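Local coordinates for GH18 chiitnase (Pseudoalteromonas aurantia, PDB 6K7Z), which probably cleaves chitin internally as a family 18 endochitinase, hydrolysing the glycosidic bonds between its N-acetylglucosamine units, at residues Y116-A121 and A126-A131; V186-Y189 and P193-A196. All blocks are in the same frame, centred on the assembly; numbering follows the deposited sequence.

Contact 1: residues Y116-A121 and A126-A131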
loop_
_atom_site.group_PDB
_atom_site.type_symbol
_atom_site.label_atom_id
_atom_site.label_comp_id
_atom_site.label_asym_id
_atom_site.label_seq_id
_atom_site.Cartn_x
_atom_site.Cartn_y
_atom_site.Cartn_z
ATOM N N TYR A 116 -2.630 -0.329 6.546
ATOM C CA TYR A 116 -3.130 -0.088 7.896
ATOM C C TYR A 116 -3.902 1.229 7.930
ATOM O O TYR A 116 -3.346 2.284 7.607
ATOM C CB TYR A 116 -1.957 -0.057 8.870
ATOM C CG TYR A 116 -2.298 0.251 10.303
ATOM C CD1 TYR A 116 -2.614 -0.763 11.183
ATOM C CD2 TYR A 116 -2.263 1.560 10.787
ATOM C CE1 TYR A 116 -2.903 -0.494 12.510
ATOM C CE2 TYR A 116 -2.550 1.842 12.121
ATOM C CZ TYR A 116 -2.863 0.803 12.977
ATOM O OH TYR A 116 -3.146 1.050 14.308
ATOM N N GLU A 117 -5.178 1.168 8.346
ATOM C CA GLU A 117 -6.061 2.334 8.306
ATOM C C GLU A 117 -6.727 2.620 9.657
ATOM O O GLU A 117 -7.723 3.348 9.713
ATOM C CB GLU A 117 -7.121 2.145 7.212
ATOM C CG GLU A 117 -6.557 1.565 5.894
ATOM C CD GLU A 117 -7.424 1.873 4.663
ATOM O OE1 GLU A 117 -8.578 2.294 4.845
ATOM O OE2 GLU A 117 -6.945 1.705 3.518
ATOM N N ASP A 118 -6.200 2.077 10.758
ATOM C CA ASP A 118 -6.843 2.222 12.070
ATOM C C ASP A 118 -6.395 3.538 12.703
ATOM O O ASP A 118 -5.555 3.594 13.607
ATOM C CB ASP A 118 -6.534 1.024 12.961
ATOM C CG ASP A 118 -7.318 1.054 14.268
ATOM O OD1 ASP A 118 -8.251 1.880 14.395
ATOM O OD2 ASP A 118 -6.996 0.264 15.164
ATOM N N THR A 119 -6.993 4.626 12.213
ATOM C CA THR A 119 -6.589 5.965 12.620
ATOM C C THR A 119 -6.735 6.170 14.125
ATOM O O THR A 119 -5.914 6.859 14.750
ATOM C CB THR A 119 -7.429 6.983 11.852
ATOM O OG1 THR A 119 -7.282 6.737 10.447
ATOM C CG2 THR A 119 -7.001 8.408 12.180
ATOM N N ALA A 120 -7.778 5.588 14.726
ATOM C CA ALA A 120 -8.022 5.809 16.148
ATOM C C ALA A 120 -6.882 5.301 17.019
ATOM O O ALA A 120 -6.752 5.742 18.163
ATOM C CB ALA A 120 -9.327 5.141 16.579
ATOM N N ALA A 121 -6.060 4.381 16.515
ATOM C CA ALA A 121 -4.922 3.923 17.301
ATOM C C ALA A 121 -3.775 4.924 17.324
ATOM O O ALA A 121 -2.813 4.716 18.070
ATOM C CB ALA A 121 -4.433 2.565 16.782
ATOM N N ALA A 126 -8.067 3.756 20.738
ATOM C CA ALA A 126 -8.227 2.367 20.327
ATOM C C ALA A 126 -7.778 1.356 21.374
ATOM O O ALA A 126 -7.923 0.151 21.150
ATOM C CB ALA A 126 -7.460 2.108 19.025
ATOM N N GLY A 127 -7.223 1.797 22.495
ATOM C CA GLY A 127 -6.772 0.836 23.480
ATOM C C GLY A 127 -5.496 0.115 23.119
ATOM O O GLY A 127 -5.208 -0.934 23.697
ATOM N N TYR A 128 -4.727 0.634 22.164
ATOM C CA TYR A 128 -3.393 0.115 21.894
ATOM C C TYR A 128 -2.635 1.176 21.109
ATOM O O TYR A 128 -3.237 2.022 20.447
ATOM C CB TYR A 128 -3.423 -1.223 21.129
ATOM C CG TYR A 128 -3.744 -1.092 19.646
ATOM C CD1 TYR A 128 -5.058 -0.963 19.204
ATOM C CD2 TYR A 128 -2.728 -1.093 18.691
ATOM C CE1 TYR A 128 -5.358 -0.836 17.839
ATOM C CE2 TYR A 128 -3.018 -0.963 17.322
ATOM C CZ TYR A 128 -4.332 -0.842 16.909
ATOM O OH TYR A 128 -4.617 -0.708 15.568
ATOM N N ASP A 129 -1.314 1.135 21.220
ATOM C CA ASP A 129 -0.442 2.104 20.567
ATOM C C ASP A 129 -0.222 1.660 19.122
ATOM O O ASP A 129 0.490 0.687 18.868
ATOM C CB ASP A 129 0.870 2.199 21.340
ATOM C CG ASP A 129 1.751 3.343 20.879
ATOM O OD1 ASP A 129 1.701 3.705 19.687
ATOM O OD2 ASP A 129 2.506 3.873 21.722
ATOM N N GLY A 130 -0.834 2.363 18.172
ATOM C CA GLY A 130 -0.736 1.936 16.783
ATOM C C GLY A 130 0.652 2.123 16.194
ATOM O O GLY A 130 1.107 1.308 15.383
ATOM N N ALA A 131 1.337 3.202 16.574
ATOM C CA ALA A 131 2.691 3.413 16.083
ATOM C C ALA A 131 3.617 2.301 16.553
ATOM O O ALA A 131 4.378 1.735 15.760
ATOM C CB ALA A 131 3.209 4.781 16.532
HETATM O O HOH W 1 0.313 5.603 18.034
#
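Ala121 CB sits over one face of the Tyr128 ring in a CH-pi contact, 3.9 Å from the ring centroid. The two residues belong to one beta-alpha loop of the TIM barrel: Tyr116 and Glu117 end the DxDxE signature of family 18 chitinases just past strand 111-115, and the chain turns back before entering helix 130-144. With CG tucked between its own backbone N and carbonyl carbon (chi1 76°), Tyr128 sends its ring across to the 116-121 side, where its hydroxyl takes one hydrogen bond and gives another. Tyr116 OH donates to Tyr128 OH over 2.6 Å, coming in obliquely to the Tyr128 ring; Tyr128 OH in turn donates to Asp118 OD2, also at 2.6 Å, reaching the anti side of the carboxylate 23° out of its plane. Ser83 OG is a second partner of that oxygen, and helix 83-89 supplies Tyr86 and Arg87 against the Tyr128 side chain. A phenylalanine in place of Tyr128 would probably leave Tyr116 OH without its acceptor and Asp118 OD2 with one donor fewer. Ala126 CB packs beside Ala121, 3.6 Å from Ala121 CA. The helix start is tied back by Gly130 N, which donates to Ala121 O at 3.1 Å. Asp129 occupies the N-cap, its OD1 accepting from Gln132 N, and next to it Ala131 N donates to a water 3.0 Å away that also sits close to Ala121 O.

Contact 2: residues V186-Y189 and P193-A196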
loop_
_atom_site.group_PDB
_atom_site.type_symbol
_atom_site.label_atom_id
_atom_site.label_comp_id
_atom_site.label_asym_id
_atom_site.label_seq_id
_atom_site.Cartn_x
_atom_site.Cartn_y
_atom_site.Cartn_z
ATOM N N VAL A 186 1.237 6.323 -0.363
ATOM C CA VAL A 186 0.423 7.360 0.272
ATOM C C VAL A 186 -0.906 7.487 -0.471
ATOM O O VAL A 186 -0.937 7.707 -1.685
ATOM C CB VAL A 186 1.158 8.710 0.306
ATOM C CG1 VAL A 186 0.313 9.738 1.051
ATOM C CG2 VAL A 186 2.545 8.561 0.950
ATOM N N GLN A 187 -2.016 7.371 0.264
ATOM C CA GLN A 187 -3.350 7.420 -0.335
ATOM C C GLN A 187 -3.822 8.865 -0.391
ATOM O O GLN A 187 -4.459 9.372 0.534
ATOM C CB GLN A 187 -4.334 6.563 0.454
ATOM C CG GLN A 187 -3.854 5.158 0.750
ATOM C CD GLN A 187 -4.935 4.309 1.399
ATOM O OE1 GLN A 187 -6.127 4.554 1.202
ATOM N NE2 GLN A 187 -4.522 3.298 2.174
ATOM N N PHE A 188 -3.538 9.539 -1.506
ATOM C CA PHE A 188 -4.009 10.906 -1.652
ATOM C C PHE A 188 -5.462 10.917 -2.118
ATOM O O PHE A 188 -5.800 11.545 -3.128
ATOM C CB PHE A 188 -3.106 11.688 -2.616
ATOM C CG PHE A 188 -1.755 12.029 -2.032
ATOM C CD1 PHE A 188 -1.641 12.969 -1.013
ATOM C CD2 PHE A 188 -0.598 11.390 -2.483
ATOM C CE1 PHE A 188 -0.410 13.286 -0.472
ATOM C CE2 PHE A 188 0.647 11.712 -1.948
ATOM C CZ PHE A 188 0.740 12.660 -0.934
ATOM N N TYR A 189 -6.326 10.233 -1.379
ATOM C CA TYR A 189 -7.754 10.211 -1.662
ATOM C C TYR A 189 -8.473 9.838 -0.375
ATOM O O TYR A 189 -7.855 9.412 0.602
ATOM C CB TYR A 189 -8.091 9.245 -2.802
ATOM C CG TYR A 189 -7.434 7.895 -2.688
ATOM C CD1 TYR A 189 -6.164 7.675 -3.212
ATOM C CD2 TYR A 189 -8.073 6.839 -2.050
ATOM C CE1 TYR A 189 -5.549 6.439 -3.106
ATOM C CE2 TYR A 189 -7.472 5.600 -1.947
ATOM C CZ TYR A 189 -6.214 5.399 -2.479
ATOM O OH TYR A 189 -5.604 4.159 -2.370
ATOM N N PRO A 193 -7.934 17.847 3.322
ATOM C CA PRO A 193 -8.017 18.690 2.123
ATOM C C PRO A 193 -7.063 18.287 1.003
ATOM O O PRO A 193 -6.865 19.062 0.063
ATOM C CB PRO A 193 -7.646 20.068 2.660
ATOM C CG PRO A 193 -6.651 19.765 3.732
ATOM C CD PRO A 193 -7.100 18.468 4.368
ATOM N N TRP A 194 -6.483 17.090 1.088
ATOM C CA TRP A 194 -5.623 16.621 0.007
ATOM C C TRP A 194 -6.417 16.176 -1.213
ATOM O O TRP A 194 -5.942 16.332 -2.338
ATOM C CB TRP A 194 -4.749 15.459 0.476
ATOM C CG TRP A 194 -3.786 15.857 1.510
ATOM C CD1 TRP A 194 -2.518 16.308 1.317
ATOM C CD2 TRP A 194 -4.002 15.835 2.917
ATOM N NE1 TRP A 194 -1.923 16.570 2.527
ATOM C CE2 TRP A 194 -2.817 16.292 3.527
ATOM C CE3 TRP A 194 -5.087 15.475 3.725
ATOM C CZ2 TRP A 194 -2.685 16.409 4.906
ATOM C CZ3 TRP A 194 -4.951 15.589 5.100
ATOM C CH2 TRP A 194 -3.758 16.045 5.674
ATOM N N SER A 195 -7.592 15.582 -1.009
ATOM C CA SER A 195 -8.356 14.994 -2.108
ATOM C C SER A 195 -8.594 16.006 -3.218
ATOM O O SER A 195 -9.149 17.083 -2.979
ATOM C CB SER A 195 -9.693 14.460 -1.590
ATOM O OG SER A 195 -9.538 13.226 -0.903
ATOM N N ALA A 196 -8.141 15.659 -4.424
ATOM C CA ALA A 196 -8.369 16.445 -5.643
ATOM C C ALA A 196 -7.834 17.864 -5.511
ATOM O O ALA A 196 -8.332 18.796 -6.159
ATOM C CB ALA A 196 -9.850 16.460 -6.027
HETATM O O HOH W 2 -6.590 13.403 -5.080
#
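Phe188 and Trp194 share one first torsion, CG anti to the carbonyl carbon (chi1 -73° and -65°), and their rings meet within a beta-alpha loop of the TIM barrel, the one running from strand 183-187 to helix 198-209. The approach is oblique, with the ring planes 49° apart: Trp194 CD1, on the five-membered ring, comes to the edge of the Phe188 ring near its plane, 4.1 Å from Phe188 CE1. Val186 CG1 of strand 183-187 lies 3.5 Å above one face of that phenyl ring, toward the rim, while Ile201 and Tyr208 of helix 198-209 and Phe223 of strand 219-224 also pack on Phe188. Trp194 uses its indole NE1 to reach Ser204 OG on the same helix, and Pro158 touches both aromatic residues. The chain bends at Phe188 as it leaves the strand, in an inverse gamma turn spanned by a weak bond from Tyr189 N to Gln187 O. Past the turn Tyr189 turns its CB away from 193-196, and one face of its ring lies against Gln187 CB. Ser195 OG approaches Tyr189 CA to 3.6 Å, although its hydrogen bonds go to Ser232 OG and Asn191 N. No direct hydrogen bond joins the two segments; a single water bridges them, donating to Phe188 O at 2.8 Å and accepting from Ala196 N at 2.8 Å.

Contacts 1 and 2 are both local folds of the chain just past a barrel strand, 111-115 for the first and 183-187 for the second, with strand 151-154 between them in the sheet. Contact 1 lies farther out and is partly buried; it is held by hydroxyl, carboxylate and backbone hydrogen bonds around small alanines. Contact 2, closer to the centre, is buried and rests mainly on aromatic and apolar packing, with no direct hydrogen bond across it, where contact 1 has three. Their centres are 20 Å apart, yet they meet near the two strand ends: Glu117 OE2 of contact 1 lies 3.2 Å from Gln187 NE2 of contact 2, a probable hydrogen bond beside the signature Asp115.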